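Local structure of putative lipoprotein (Campylobacter jejuni subsp. jejuni, 4GIO) at residues A[14-19]-A[101-106]; A[30-35]-A[95-100]; A[39-44]-A[86-91]; A[52-57]-A[73-78]. The protein is of unknown function but is probably a membrane-anchored lipoprotein, built on a novel variant of the immunoglobulin fold. All blocks are in the same frame, centred on the assembly; numbering follows the deposited sequence.

Overall arrangement
Three of the four contacts pair strands within one of two beta sheets; contact 2 joins the sheets. Contacts 1 and 4 lie in the four-stranded mixed sheet: contact 1 adds its outermost strand 14-16 in parallel to 98-105, and contact 4 adds the other outermost strand, 75-79, antiparallel to 50-59. Contact 3 pairs two strands of the three-stranded antiparallel sheet and lies nearest the chain's centre. All three combine backbone hydrogen bonds with a largely apolar inner face and a mixed, more exposed outer one. Contact 2, at one end of the fold, relies on side chains, with a lysine chain against backbone and carboxylate oxygens. Strand 98-105 serves both contacts 1 and 2.

Contact 1: A[14-19]-A[101-106]; sequences VILGSN and LEIKAK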
loop_
_atom_site.group_PDB
_atom_site.type_symbol
_atom_site.label_atom_id
_atom_site.label_comp_id
_atom_site.label_asym_id
_atom_site.label_seq_id
_atom_site.Cartn_x
_atom_site.Cartn_y
_atom_site.Cartn_z
ATOM N N VAL A 14 2.165 -5.371 4.476
ATOM C CA VAL A 14 1.211 -4.364 4.897
ATOM C C VAL A 14 1.229 -4.290 6.418
ATOM O O VAL A 14 1.074 -5.297 7.080
ATOM C CB VAL A 14 -0.172 -4.670 4.382
ATOM C CG1 VAL A 14 -1.134 -3.409 4.626
ATOM C CG2 VAL A 14 -0.104 -5.045 2.964
ATOM N N ILE A 15 1.515 -3.118 6.970
ATOM C CA ILE A 15 1.644 -2.967 8.406
ATOM C C ILE A 15 0.460 -2.095 8.881
ATOM O O ILE A 15 0.380 -0.904 8.535
ATOM C CB ILE A 15 2.926 -2.220 8.735
ATOM C CG1 ILE A 15 4.104 -3.024 8.152
ATOM C CG2 ILE A 15 3.071 -2.059 10.286
ATOM C CD1 ILE A 15 5.329 -2.165 7.954
ATOM N N LEU A 16 -0.420 -2.669 9.681
ATOM C CA LEU A 16 -1.631 -1.954 10.193
ATOM C C LEU A 16 -1.455 -1.470 11.601
ATOM O O LEU A 16 -0.978 -2.208 12.443
ATOM C CB LEU A 16 -2.824 -2.921 10.172
ATOM C CG LEU A 16 -3.173 -3.645 8.892
ATOM C CD1 LEU A 16 -4.416 -4.489 9.183
ATOM C CD2 LEU A 16 -3.502 -2.603 7.812
ATOM N N GLY A 17 -1.896 -0.245 11.906
ATOM C CA GLY A 17 -1.820 0.260 13.235
ATOM C C GLY A 17 -2.824 -0.480 14.168
ATOM O O GLY A 17 -3.770 -1.137 13.699
ATOM N N SER A 18 -2.614 -0.318 15.463
ATOM C CA SER A 18 -3.451 -0.912 16.516
ATOM C C SER A 18 -4.958 -0.547 16.517
ATOM O O SER A 18 -5.779 -1.325 16.993
ATOM C CB SER A 18 -2.831 -0.680 17.895
ATOM O OG SER A 18 -2.782 0.660 18.254
ATOM N N ASN A 19 -5.322 0.604 15.986
ATOM C CA ASN A 19 -6.712 0.990 15.917
ATOM C C ASN A 19 -7.400 0.571 14.628
ATOM O O ASN A 19 -8.519 0.979 14.401
ATOM C CB ASN A 19 -6.860 2.476 16.158
ATOM C CG ASN A 19 -6.409 2.878 17.533
ATOM O OD1 ASN A 19 -6.825 2.317 18.514
ATOM N ND2 ASN A 19 -5.563 3.891 17.612
ATOM N N LEU A 101 3.686 -1.163 2.935
ATOM C CA LEU A 101 2.584 -0.240 3.037
ATOM C C LEU A 101 2.198 -0.081 4.502
ATOM O O LEU A 101 1.823 -1.054 5.127
ATOM C CB LEU A 101 1.384 -0.705 2.196
ATOM C CG LEU A 101 0.078 0.098 2.340
ATOM C CD1 LEU A 101 0.237 1.561 1.832
ATOM C CD2 LEU A 101 -1.070 -0.557 1.533
ATOM N N GLU A 102 2.298 1.121 5.043
ATOM C CA GLU A 102 1.786 1.326 6.398
ATOM C C GLU A 102 0.370 1.945 6.341
ATOM O O GLU A 102 0.131 2.813 5.536
ATOM C CB GLU A 102 2.692 2.323 7.143
ATOM C CG GLU A 102 4.082 1.821 7.331
ATOM C CD GLU A 102 4.990 2.897 7.966
ATOM O OE1 GLU A 102 4.482 3.966 8.307
ATOM O OE2 GLU A 102 6.187 2.661 8.175
ATOM N N ILE A 103 -0.533 1.496 7.180
ATOM C CA ILE A 103 -1.863 2.062 7.274
ATOM C C ILE A 103 -2.239 2.292 8.733
ATOM O O ILE A 103 -2.105 1.440 9.547
ATOM C CB ILE A 103 -2.959 1.175 6.616
ATOM C CG1 ILE A 103 -2.543 0.705 5.260
ATOM C CG2 ILE A 103 -4.295 1.908 6.488
ATOM C CD1 ILE A 103 -3.432 -0.260 4.678
ATOM N N LYS A 104 -2.688 3.490 9.014
ATOM C CA LYS A 104 -3.144 3.807 10.388
ATOM C C LYS A 104 -4.469 4.539 10.299
ATOM O O LYS A 104 -4.779 5.091 9.250
ATOM C CB LYS A 104 -2.149 4.715 11.073
ATOM C CG LYS A 104 -1.828 6.011 10.288
ATOM C CD LYS A 104 -0.971 6.989 11.125
ATOM C CE LYS A 104 -0.470 8.223 10.278
ATOM N NZ LYS A 104 0.804 8.810 10.858
ATOM N N ALA A 105 -5.185 4.610 11.432
ATOM C CA ALA A 105 -6.462 5.350 11.497
ATOM C C ALA A 105 -6.145 6.835 11.520
ATOM O O ALA A 105 -5.158 7.235 12.121
ATOM C CB ALA A 105 -7.261 4.924 12.768
ATOM N N LYS A 106 -6.934 7.649 10.831
ATOM C CA LYS A 106 -6.737 9.122 10.785
ATOM C C LYS A 106 -6.806 9.679 12.198
ATOM O O LYS A 106 -7.775 9.355 12.890
ATOM C CB LYS A 106 -7.800 9.731 9.864
ATOM C CG LYS A 106 -8.241 11.245 10.063
ATOM C CD LYS A 106 -7.329 12.261 9.342
ATOM C CE LYS A 106 -7.465 12.258 7.799
ATOM N NZ LYS A 106 -6.180 12.674 7.055
#
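Ile103 meets two side chains of 14-19 with one methyl: its CD1 lies 3.9 Å from Val14 CG1 and equally far from Leu16 CD2. The Leu16 side chain runs alongside that of Ile103 and points the same way, whereas Val14 comes in at a slant. With CG1 of Ile103 anti to its own carbonyl carbon (chi1 -47°), the CD1 branch turns back toward the start of its strand and toward strand 14-16, where it touches both. Val14 CG1 also approaches Leu101 CD2, at 4.2 Å. Beneath these groups runs the backbone pairing, with strand axes 19° from parallel. Ile15 straddles Glu102: Ile15 N donates to Leu101 O (2.8 Å), and Ile103 N donates to Ile15 O (2.9 Å). Gly17 N then reaches Ile103 O at 2.9 Å, just past the end of strand 14-16. This parallel pair forms one margin of the four-stranded mixed sheet in the variant immunoglobulin fold, the remaining neighbours in that sheet being antiparallel. On the outer face, Ile15 CD1 rests near Glu102 CG, 4.2 Å away, a looser and more exposed contact. Farther along, Asn19 CB and Ala105 CB bring the loop back against the strand end. The inward groups are positioned from the facing sheet: Val25 and Phe28 pack on Val14, Val42 on Leu101, and Leu44 on Ile103, while Val52 flanks Ile103 from the adjacent strand.

Contact 2: A[30-35]-A[95-100]; sequences KRINSN and RANDFR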
loop_
_atom_site.group_PDB
_atom_site.type_symbol
_atom_site.label_atom_id
_atom_site.label_comp_id
_atom_site.label_asym_id
_atom_site.label_seq_id
_atom_site.Cartn_x
_atom_site.Cartn_y
_atom_site.Cartn_z
ATOM N N LYS A 30 1.166 -7.910 -6.693
ATOM C CA LYS A 30 2.005 -6.987 -7.435
ATOM C C LYS A 30 2.386 -7.576 -8.779
ATOM O O LYS A 30 2.349 -8.820 -8.963
ATOM C CB LYS A 30 3.230 -6.584 -6.586
ATOM C CG LYS A 30 4.208 -7.706 -6.239
ATOM C CD LYS A 30 5.100 -7.292 -5.024
ATOM C CE LYS A 30 6.285 -8.243 -4.864
ATOM N NZ LYS A 30 5.748 -9.597 -4.643
ATOM N N ARG A 31 2.837 -6.706 -9.673
ATOM C CA ARG A 31 3.404 -7.164 -10.954
ATOM C C ARG A 31 4.279 -6.070 -11.582
ATOM O O ARG A 31 4.154 -4.869 -11.257
ATOM C CB ARG A 31 2.287 -7.608 -11.871
ATOM C CG ARG A 31 1.476 -6.467 -12.310
ATOM C CD ARG A 31 0.246 -6.931 -13.066
ATOM N NE ARG A 31 0.130 -6.009 -14.171
ATOM C CZ ARG A 31 -0.353 -4.789 -14.044
ATOM N NH1 ARG A 31 -0.803 -4.415 -12.861
ATOM N NH2 ARG A 31 -0.390 -3.970 -15.092
ATOM N N ILE A 32 5.129 -6.464 -12.509
ATOM C CA ILE A 32 5.897 -5.508 -13.211
ATOM C C ILE A 32 5.124 -5.229 -14.498
ATOM O O ILE A 32 4.735 -6.171 -15.178
ATOM C CB ILE A 32 7.311 -6.080 -13.587
ATOM C CG1 ILE A 32 8.050 -6.623 -12.350
ATOM C CG2 ILE A 32 8.154 -5.059 -14.376
ATOM C CD1 ILE A 32 8.208 -5.677 -11.234
ATOM N N ASN A 33 4.868 -3.952 -14.803
ATOM C CA ASN A 33 4.024 -3.606 -15.923
ATOM C C ASN A 33 4.868 -3.675 -17.217
ATOM O O ASN A 33 6.092 -3.968 -17.168
ATOM C CB ASN A 33 3.271 -2.239 -15.690
ATOM C CG ASN A 33 4.173 -1.002 -15.773
ATOM O OD1 ASN A 33 5.316 -1.000 -16.296
ATOM N ND2 ASN A 33 3.628 0.105 -15.279
ATOM N N SER A 34 4.241 -3.415 -18.341
ATOM C CA SER A 34 4.927 -3.615 -19.627
ATOM C C SER A 34 5.923 -2.465 -19.934
ATOM O O SER A 34 6.761 -2.595 -20.856
ATOM C CB SER A 34 3.896 -3.823 -20.739
ATOM O OG SER A 34 3.126 -2.626 -20.885
ATOM N N ASN A 35 5.920 -1.376 -19.148
ATOM C CA ASN A 35 7.046 -0.416 -19.203
ATOM C C ASN A 35 8.204 -0.772 -18.236
ATOM O O ASN A 35 9.233 -0.121 -18.233
ATOM C CB ASN A 35 6.579 1.001 -18.930
ATOM C CG ASN A 35 5.807 1.618 -20.122
ATOM O OD1 ASN A 35 5.878 1.130 -21.230
ATOM N ND2 ASN A 35 5.017 2.657 -19.847
ATOM N N ARG A 95 14.113 -0.028 -10.361
ATOM C CA ARG A 95 14.739 -0.828 -9.317
ATOM C C ARG A 95 13.766 -1.340 -8.260
ATOM O O ARG A 95 14.089 -2.312 -7.528
ATOM C CB ARG A 95 15.816 -0.017 -8.600
ATOM C CG ARG A 95 17.097 0.197 -9.387
ATOM C CD ARG A 95 17.997 1.163 -8.646
ATOM N NE ARG A 95 17.352 2.486 -8.552
ATOM C CZ ARG A 95 17.625 3.387 -7.607
ATOM N NH1 ARG A 95 18.560 3.152 -6.674
ATOM N NH2 ARG A 95 16.975 4.539 -7.594
ATOM N N ALA A 96 12.545 -0.777 -8.199
ATOM C CA ALA A 96 11.518 -1.280 -7.246
ATOM C C ALA A 96 11.073 -2.697 -7.631
ATOM O O ALA A 96 10.587 -2.924 -8.774
ATOM C CB ALA A 96 10.324 -0.280 -7.213
ATOM N N ASN A 97 11.195 -3.645 -6.706
ATOM C CA ASN A 97 10.742 -5.045 -6.942
ATOM C C ASN A 97 9.775 -5.522 -5.867
ATOM O O ASN A 97 9.203 -6.589 -5.979
ATOM C CB ASN A 97 11.932 -6.038 -6.979
ATOM C CG ASN A 97 12.802 -5.916 -8.302
ATOM O OD1 ASN A 97 13.983 -6.320 -8.292
ATOM N ND2 ASN A 97 12.259 -5.280 -9.375
ATOM N N ASP A 98 9.633 -4.748 -4.791
ATOM C CA ASP A 98 8.652 -5.061 -3.766
ATOM C C ASP A 98 8.250 -3.729 -3.083
ATOM O O ASP A 98 8.718 -2.650 -3.474
ATOM C CB ASP A 98 9.280 -6.065 -2.789
ATOM C CG ASP A 98 8.213 -6.783 -1.881
ATOM O OD1 ASP A 98 6.960 -6.592 -2.080
ATOM O OD2 ASP A 98 8.677 -7.480 -0.913
ATOM N N PHE A 99 7.391 -3.779 -2.082
ATOM C CA PHE A 99 6.901 -2.539 -1.442
ATOM C C PHE A 99 6.545 -2.856 0.026
ATOM O O PHE A 99 6.425 -3.999 0.403
ATOM C CB PHE A 99 5.640 -2.024 -2.172
ATOM C CG PHE A 99 4.385 -2.908 -1.934
ATOM C CD1 PHE A 99 4.190 -4.073 -2.666
ATOM C CD2 PHE A 99 3.408 -2.554 -0.989
ATOM C CE1 PHE A 99 3.059 -4.902 -2.496
ATOM C CE2 PHE A 99 2.226 -3.375 -0.802
ATOM C CZ PHE A 99 2.068 -4.555 -1.537
ATOM N N ARG A 100 6.412 -1.818 0.820
ATOM C CA ARG A 100 5.883 -1.916 2.188
ATOM C C ARG A 100 4.830 -0.825 2.341
ATOM O O ARG A 100 5.036 0.286 1.906
ATOM C CB ARG A 100 6.979 -1.703 3.193
ATOM C CG ARG A 100 6.605 -2.040 4.623
ATOM C CD ARG A 100 7.867 -1.992 5.576
ATOM N NE ARG A 100 8.584 -3.270 5.396
ATOM C CZ ARG A 100 9.844 -3.408 4.982
ATOM N NH1 ARG A 100 10.626 -2.358 4.788
ATOM N NH2 ARG A 100 10.317 -4.637 4.800
#
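Lys30 and Phe99 both set CG between their backbone N and carbonyl carbon (chi1 64° and 71°), and this brings the lysine chain slantwise to the ring, with Lys30 CD near the ring plane at its edge, 4.0 Å from Phe99 CE1. The contact spans the two sheets at one end of the sandwich of the immunoglobulin-like fold: strand 25-32 belongs to the three-stranded sheet and 98-105 to the four-stranded one. Their nearest CA atoms, Lys30 and Asp98, are 7.8 Å apart, too far for strand pairing, and side chains make the connection. Lys30 stays extended as far as CE and bends only at its last torsion (chi4 -60°). Its CE comes within 3.3 Å of Asp98 OD1 and 3.5 Å of Asn97 O, while NZ stays 4.1 Å from Asp98 OD1, beyond salt-bridge range; any charge attraction is therefore probably modest. The same OD1 takes a weak hydrogen bond from Phe99 N at 2.8 Å, which probably helps fix the carboxylate's rotation. Asn97 and Asp98 both face Leu59 in a classic beta bulge, locally disturbing the pairing of 98-105 with 50-59. Phe40 of the three-stranded sheet stacks on the Phe99 ring, and Trp58 also packs on it. The Asn97 amide ND2 bonds weakly to Ala96 O, and CD1 of the exposed Ile32 lies 4.4 Å from that same oxygen.

Contact 3: A[39-44]-A[86-91]; sequences EFEVIL and ILRKLA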
loop_
_atom_site.group_PDB
_atom_site.type_symbol
_atom_site.label_atom_id
_atom_site.label_comp_id
_atom_site.label_asym_id
_atom_site.label_seq_id
_atom_site.Cartn_x
_atom_site.Cartn_y
_atom_site.Cartn_z
ATOM N N GLU A 39 3.864 -2.442 -9.969
ATOM C CA GLU A 39 2.603 -1.868 -9.531
ATOM C C GLU A 39 2.035 -2.816 -8.503
ATOM O O GLU A 39 2.192 -4.052 -8.604
ATOM C CB GLU A 39 1.652 -1.754 -10.743
ATOM C CG GLU A 39 0.232 -1.280 -10.356
ATOM C CD GLU A 39 -0.790 -1.543 -11.461
ATOM O OE1 GLU A 39 -0.678 -0.865 -12.530
ATOM O OE2 GLU A 39 -1.658 -2.454 -11.246
ATOM N N PHE A 40 1.387 -2.273 -7.505
ATOM C CA PHE A 40 0.729 -3.161 -6.547
ATOM C C PHE A 40 -0.702 -2.743 -6.367
ATOM O O PHE A 40 -1.052 -1.569 -6.636
ATOM C CB PHE A 40 1.501 -3.304 -5.216
ATOM C CG PHE A 40 1.512 -2.066 -4.346
ATOM C CD1 PHE A 40 0.399 -1.736 -3.549
ATOM C CD2 PHE A 40 2.647 -1.227 -4.310
ATOM C CE1 PHE A 40 0.416 -0.607 -2.726
ATOM C CE2 PHE A 40 2.704 -0.048 -3.462
ATOM C CZ PHE A 40 1.561 0.235 -2.655
ATOM N N GLU A 41 -1.540 -3.695 -5.911
ATOM C CA GLU A 41 -2.976 -3.423 -5.628
ATOM C C GLU A 41 -3.295 -4.021 -4.298
ATOM O O GLU A 41 -2.946 -5.184 -4.058
ATOM C CB GLU A 41 -3.907 -4.090 -6.636
ATOM C CG GLU A 41 -4.027 -3.321 -7.928
ATOM C CD GLU A 41 -4.889 -4.047 -9.028
ATOM O OE1 GLU A 41 -4.857 -3.572 -10.215
ATOM O OE2 GLU A 41 -5.590 -5.058 -8.703
ATOM N N VAL A 42 -3.875 -3.232 -3.409
ATOM C CA VAL A 42 -4.234 -3.749 -2.090
ATOM C C VAL A 42 -5.754 -3.552 -2.032
ATOM O O VAL A 42 -6.245 -2.474 -2.344
ATOM C CB VAL A 42 -3.510 -3.010 -0.977
ATOM C CG1 VAL A 42 -3.964 -3.486 0.465
ATOM C CG2 VAL A 42 -1.947 -3.158 -1.123
ATOM N N ILE A 43 -6.494 -4.587 -1.645
ATOM C CA ILE A 43 -7.939 -4.455 -1.548
ATOM C C ILE A 43 -8.258 -4.332 -0.045
ATOM O O ILE A 43 -7.788 -5.137 0.769
ATOM C CB ILE A 43 -8.673 -5.653 -2.164
ATOM C CG1 ILE A 43 -8.338 -5.731 -3.649
ATOM C CG2 ILE A 43 -10.247 -5.490 -1.949
ATOM C CD1 ILE A 43 -8.805 -6.986 -4.327
ATOM N N LEU A 44 -9.043 -3.306 0.286
ATOM C CA LEU A 44 -9.415 -2.993 1.665
ATOM C C LEU A 44 -10.939 -3.112 1.796
ATOM O O LEU A 44 -11.656 -2.854 0.825
ATOM C CB LEU A 44 -8.978 -1.573 2.032
ATOM C CG LEU A 44 -7.459 -1.302 1.829
ATOM C CD1 LEU A 44 -7.139 0.133 1.995
ATOM C CD2 LEU A 44 -6.554 -2.123 2.792
ATOM N N ILE A 86 -9.966 -0.417 -3.772
ATOM C CA ILE A 86 -8.801 -0.997 -4.396
ATOM C C ILE A 86 -7.700 0.084 -4.375
ATOM O O ILE A 86 -7.852 1.123 -5.001
ATOM C CB ILE A 86 -9.118 -1.412 -5.836
ATOM C CG1 ILE A 86 -10.325 -2.377 -5.862
ATOM C CG2 ILE A 86 -7.899 -2.047 -6.493
ATOM C CD1 ILE A 86 -10.003 -3.870 -6.284
ATOM N N LEU A 87 -6.651 -0.129 -3.594
ATOM C CA LEU A 87 -5.542 0.851 -3.531
ATOM C C LEU A 87 -4.462 0.383 -4.541
ATOM O O LEU A 87 -3.853 -0.709 -4.400
ATOM C CB LEU A 87 -4.987 0.980 -2.083
ATOM C CG LEU A 87 -3.804 1.936 -1.913
ATOM C CD1 LEU A 87 -4.157 3.352 -2.342
ATOM C CD2 LEU A 87 -3.203 1.889 -0.492
ATOM N N ARG A 88 -4.254 1.193 -5.554
ATOM C CA ARG A 88 -3.339 0.838 -6.624
ATOM C C ARG A 88 -2.171 1.826 -6.756
ATOM O O ARG A 88 -2.398 3.034 -6.865
ATOM C CB ARG A 88 -4.159 0.735 -7.922
ATOM C CG ARG A 88 -3.337 0.237 -9.119
ATOM C CD ARG A 88 -4.226 -0.460 -10.201
ATOM N NE ARG A 88 -5.072 0.470 -10.956
ATOM C CZ ARG A 88 -6.361 0.703 -10.708
ATOM N NH1 ARG A 88 -6.993 0.079 -9.705
ATOM N NH2 ARG A 88 -7.008 1.581 -11.463
ATOM N N LYS A 89 -0.920 1.349 -6.692
ATOM C CA LYS A 89 0.213 2.284 -6.744
ATOM C C LYS A 89 1.237 1.809 -7.716
ATOM O O LYS A 89 1.394 0.630 -7.909
ATOM C CB LYS A 89 0.951 2.390 -5.382
ATOM C CG LYS A 89 0.067 2.896 -4.243
ATOM C CD LYS A 89 -0.579 4.183 -4.516
ATOM C CE LYS A 89 0.127 5.431 -4.176
ATOM N NZ LYS A 89 -0.907 6.567 -3.956
ATOM N N LEU A 90 1.986 2.737 -8.282
ATOM C CA LEU A 90 2.884 2.385 -9.350
ATOM C C LEU A 90 4.253 2.970 -9.031
ATOM O O LEU A 90 4.370 4.162 -8.760
ATOM C CB LEU A 90 2.314 3.014 -10.633
ATOM C CG LEU A 90 3.222 3.106 -11.886
ATOM C CD1 LEU A 90 3.540 1.735 -12.339
ATOM C CD2 LEU A 90 2.442 3.834 -12.980
ATOM N N ALA A 91 5.280 2.157 -9.080
ATOM C CA ALA A 91 6.613 2.710 -8.800
ATOM C C ALA A 91 7.060 3.693 -9.893
ATOM O O ALA A 91 6.619 3.574 -11.036
ATOM C CB ALA A 91 7.571 1.597 -8.722
#
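Phe40 and Lys89 pack closely on the inner face: Lys89 CB sits over one face of the ring, displaced toward its rim and 3.8 Å from the ring centroid, with Lys89 CG 3.4 Å from Phe40 CZ. The two side chains run side by side; Phe40 holds CG between its backbone N and carbonyl carbon (chi1 70°), which tips the ring toward the neighbouring strand. Next along this face, Val42 and Leu87 point into the sandwich, where Leu101 of the opposite sheet packs on both. The backbones form a regular antiparallel pairing, with axes at 164°, in which Phe40 and Lys89 exchange two N-H...O bonds and Val42 and Leu87 two more, both 2.7 Å (Val42 N to Leu87 O and Leu87 N to Val42 O).

The outer face is more exposed and makes no side-chain hydrogen bond across the pair. Arg88 runs beside Glu41 and slants across Glu39, touching both through its CD: Glu41 OE1 is 3.2 Å and Glu39 OE2 3.4 Å from Arg88 CD. Arg88 NE, however, remains 4.1 Å from Glu41 OE1, and the Glu41 carboxylate plane stands 68° from the guanidinium. Farther along, Ile43 CG1 meets Ile86 CD1 at 3.6 Å. Glu39 OE2 has its salt bridge with Arg31 instead, and Lys89 NZ leads away to Tyr54 OH and Glu72. The outer charges thus probably attract Arg88 diffusely, while directed polar bonding across this pair rests on the backbone.

Contact 4: A[52-57]-A[73-78]; sequences VIYKVD and DYQALR
Tyr54 lays its ring against both Gln75 and Leu77: Gln75 CB sits over one face, 3.7 Å from the ring centroid, and Leu77 CB meets the ring edge in its plane, 3.9 Å from Tyr54 CE2. Val52 CG2 continues this inner face, 4.0 Å from Leu77 CB. They belong to an antiparallel strand pair at the margin of the four-stranded sheet of the immunoglobulin-like fold, with Leu44 of the facing sheet packing on Leu77. Axes at 135° show a strong twist. Val52 and Leu77 trade two backbone hydrogen bonds, as do Tyr54 and Gln75, while Ile53 and Ala76 form the non-hydrogen-bonded pair between them. On the outer face, Ile53 CG2 touches Tyr74 CB at 3.7 Å. The Lys55 and Tyr74 side chains cross at about a right angle, with Lys55 CD over the ring centre; Lys55 NZ, bonded to Glu72 O, is 5.9 Å from the ring centroid, at most a weak cation-pi attraction. Lys104 from the adjoining strand makes a cation-pi contact with that ring. At the polar edge, Tyr74 N bonds to Asp73 OD1, and Gln75, bent at chi2 (-73°), turns back so that its NE2 lies above the Asp73 carbonyl plane, 3.1 Å from Asp73 O.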
loop_
_atom_site.group_PDB
_atom_site.type_symbol
_atom_site.label_atom_id
_atom_site.label_comp_id
_atom_site.label_asym_id
_atom_site.label_seq_id
_atom_site.Cartn_x
_atom_site.Cartn_y
_atom_site.Cartn_z
ATOM N N VAL A 52 -8.464 6.546 6.822
ATOM C CA VAL A 52 -7.126 6.108 7.135
ATOM C C VAL A 52 -6.054 6.908 6.452
ATOM O O VAL A 52 -6.314 7.673 5.503
ATOM C CB VAL A 52 -6.948 4.609 6.790
ATOM C CG1 VAL A 52 -8.020 3.844 7.499
ATOM C CG2 VAL A 52 -6.990 4.403 5.270
ATOM N N ILE A 53 -4.828 6.739 6.957
ATOM C CA ILE A 53 -3.682 7.439 6.378
ATOM C C ILE A 53 -2.660 6.379 6.023
ATOM O O ILE A 53 -2.336 5.568 6.854
ATOM C CB ILE A 53 -3.091 8.497 7.351
ATOM C CG1 ILE A 53 -4.000 9.752 7.385
ATOM C CG2 ILE A 53 -1.636 8.859 6.941
ATOM C CD1 ILE A 53 -3.797 10.577 8.666
ATOM N N TYR A 54 -2.199 6.347 4.773
ATOM C CA TYR A 54 -1.204 5.326 4.361
ATOM C C TYR A 54 0.160 5.904 3.897
ATOM O O TYR A 54 0.246 7.089 3.483
ATOM C CB TYR A 54 -1.790 4.422 3.309
ATOM C CG TYR A 54 -2.010 5.012 1.976
ATOM C CD1 TYR A 54 -0.999 5.041 1.038
ATOM C CD2 TYR A 54 -3.274 5.565 1.621
ATOM C CE1 TYR A 54 -1.232 5.601 -0.249
ATOM C CE2 TYR A 54 -3.531 6.075 0.350
ATOM C CZ TYR A 54 -2.509 6.098 -0.571
ATOM O OH TYR A 54 -2.692 6.628 -1.784
ATOM N N LYS A 55 1.198 5.054 3.964
ATOM C CA LYS A 55 2.519 5.459 3.525
ATOM C C LYS A 55 3.180 4.321 2.780
ATOM O O LYS A 55 3.188 3.217 3.273
ATOM C CB LYS A 55 3.384 5.827 4.728
ATOM C CG LYS A 55 4.773 6.437 4.294
ATOM C CD LYS A 55 4.653 7.855 3.759
ATOM C CE LYS A 55 6.045 8.523 3.634
ATOM N NZ LYS A 55 6.697 8.132 2.378
ATOM N N VAL A 56 3.786 4.588 1.631
ATOM C CA VAL A 56 4.437 3.567 0.803
ATOM C C VAL A 56 5.966 3.688 0.866
ATOM O O VAL A 56 6.487 4.798 0.741
ATOM C CB VAL A 56 4.029 3.708 -0.659
ATOM C CG1 VAL A 56 4.672 2.532 -1.484
ATOM C CG2 VAL A 56 2.469 3.671 -0.764
ATOM N N ASP A 57 6.641 2.571 1.120
ATOM C CA ASP A 57 8.111 2.458 0.858
ATOM C C ASP A 57 8.303 1.497 -0.327
ATOM O O ASP A 57 7.624 0.467 -0.386
ATOM C CB ASP A 57 8.853 1.869 2.057
ATOM C CG ASP A 57 9.123 2.899 3.143
ATOM O OD1 ASP A 57 9.536 4.055 2.793
ATOM O OD2 ASP A 57 8.884 2.553 4.335
ATOM N N ASP A 73 4.149 11.688 0.120
ATOM C CA ASP A 73 3.879 11.966 1.535
ATOM C C ASP A 73 2.791 11.010 2.045
ATOM O O ASP A 73 2.213 10.313 1.249
ATOM C CB ASP A 73 3.349 13.396 1.618
ATOM C CG ASP A 73 3.528 14.022 2.986
ATOM O OD1 ASP A 73 3.799 13.360 3.999
ATOM O OD2 ASP A 73 3.400 15.246 3.030
ATOM N N TYR A 74 2.514 11.019 3.346
ATOM C CA TYR A 74 1.390 10.298 3.904
ATOM C C TYR A 74 0.178 10.752 3.100
ATOM O O TYR A 74 0.099 11.939 2.677
ATOM C CB TYR A 74 1.217 10.637 5.369
ATOM C CG TYR A 74 2.302 10.085 6.260
ATOM C CD1 TYR A 74 3.449 10.854 6.571
ATOM C CD2 TYR A 74 2.228 8.793 6.756
ATOM C CE1 TYR A 74 4.459 10.344 7.408
ATOM C CE2 TYR A 74 3.277 8.230 7.543
ATOM C CZ TYR A 74 4.350 9.022 7.907
ATOM O OH TYR A 74 5.359 8.538 8.728
ATOM N N GLN A 75 -0.712 9.812 2.818
ATOM C CA GLN A 75 -1.906 10.082 1.993
ATOM C C GLN A 75 -3.143 9.691 2.760
ATOM O O GLN A 75 -3.193 8.617 3.366
ATOM C CB GLN A 75 -1.870 9.236 0.737
ATOM C CG GLN A 75 -0.656 9.503 -0.115
ATOM C CD GLN A 75 -0.784 10.846 -0.801
ATOM O OE1 GLN A 75 -1.752 11.071 -1.552
ATOM N NE2 GLN A 75 0.190 11.745 -0.567
ATOM N N ALA A 76 -4.193 10.490 2.659
ATOM C CA ALA A 76 -5.471 10.106 3.295
ATOM C C ALA A 76 -6.273 9.281 2.352
ATOM O O ALA A 76 -6.193 9.429 1.098
ATOM C CB ALA A 76 -6.290 11.367 3.704
ATOM N N LEU A 77 -7.078 8.396 2.933
ATOM C CA LEU A 77 -7.913 7.558 2.131
ATOM C C LEU A 77 -9.175 7.294 2.906
ATOM O O LEU A 77 -9.121 6.941 4.097
ATOM C CB LEU A 77 -7.212 6.254 1.770
ATOM C CG LEU A 77 -8.049 5.153 1.109
ATOM C CD1 LEU A 77 -8.485 5.505 -0.351
ATOM C CD2 LEU A 77 -7.278 3.779 1.099
ATOM N N ARG A 78 -10.316 7.477 2.220
ATOM C CA ARG A 78 -11.628 7.179 2.773
ATOM C C ARG A 78 -12.053 5.750 2.403
ATOM O O ARG A 78 -12.107 5.391 1.222
ATOM C CB ARG A 78 -12.672 8.151 2.234
ATOM C CG ARG A 78 -14.078 7.819 2.720
ATOM C CD ARG A 78 -14.300 8.457 4.065
ATOM N NE ARG A 78 -15.673 8.294 4.539
ATOM C CZ ARG A 78 -16.099 8.675 5.738
ATOM N NH1 ARG A 78 -15.274 9.245 6.599
ATOM N NH2 ARG A 78 -17.362 8.486 6.082
#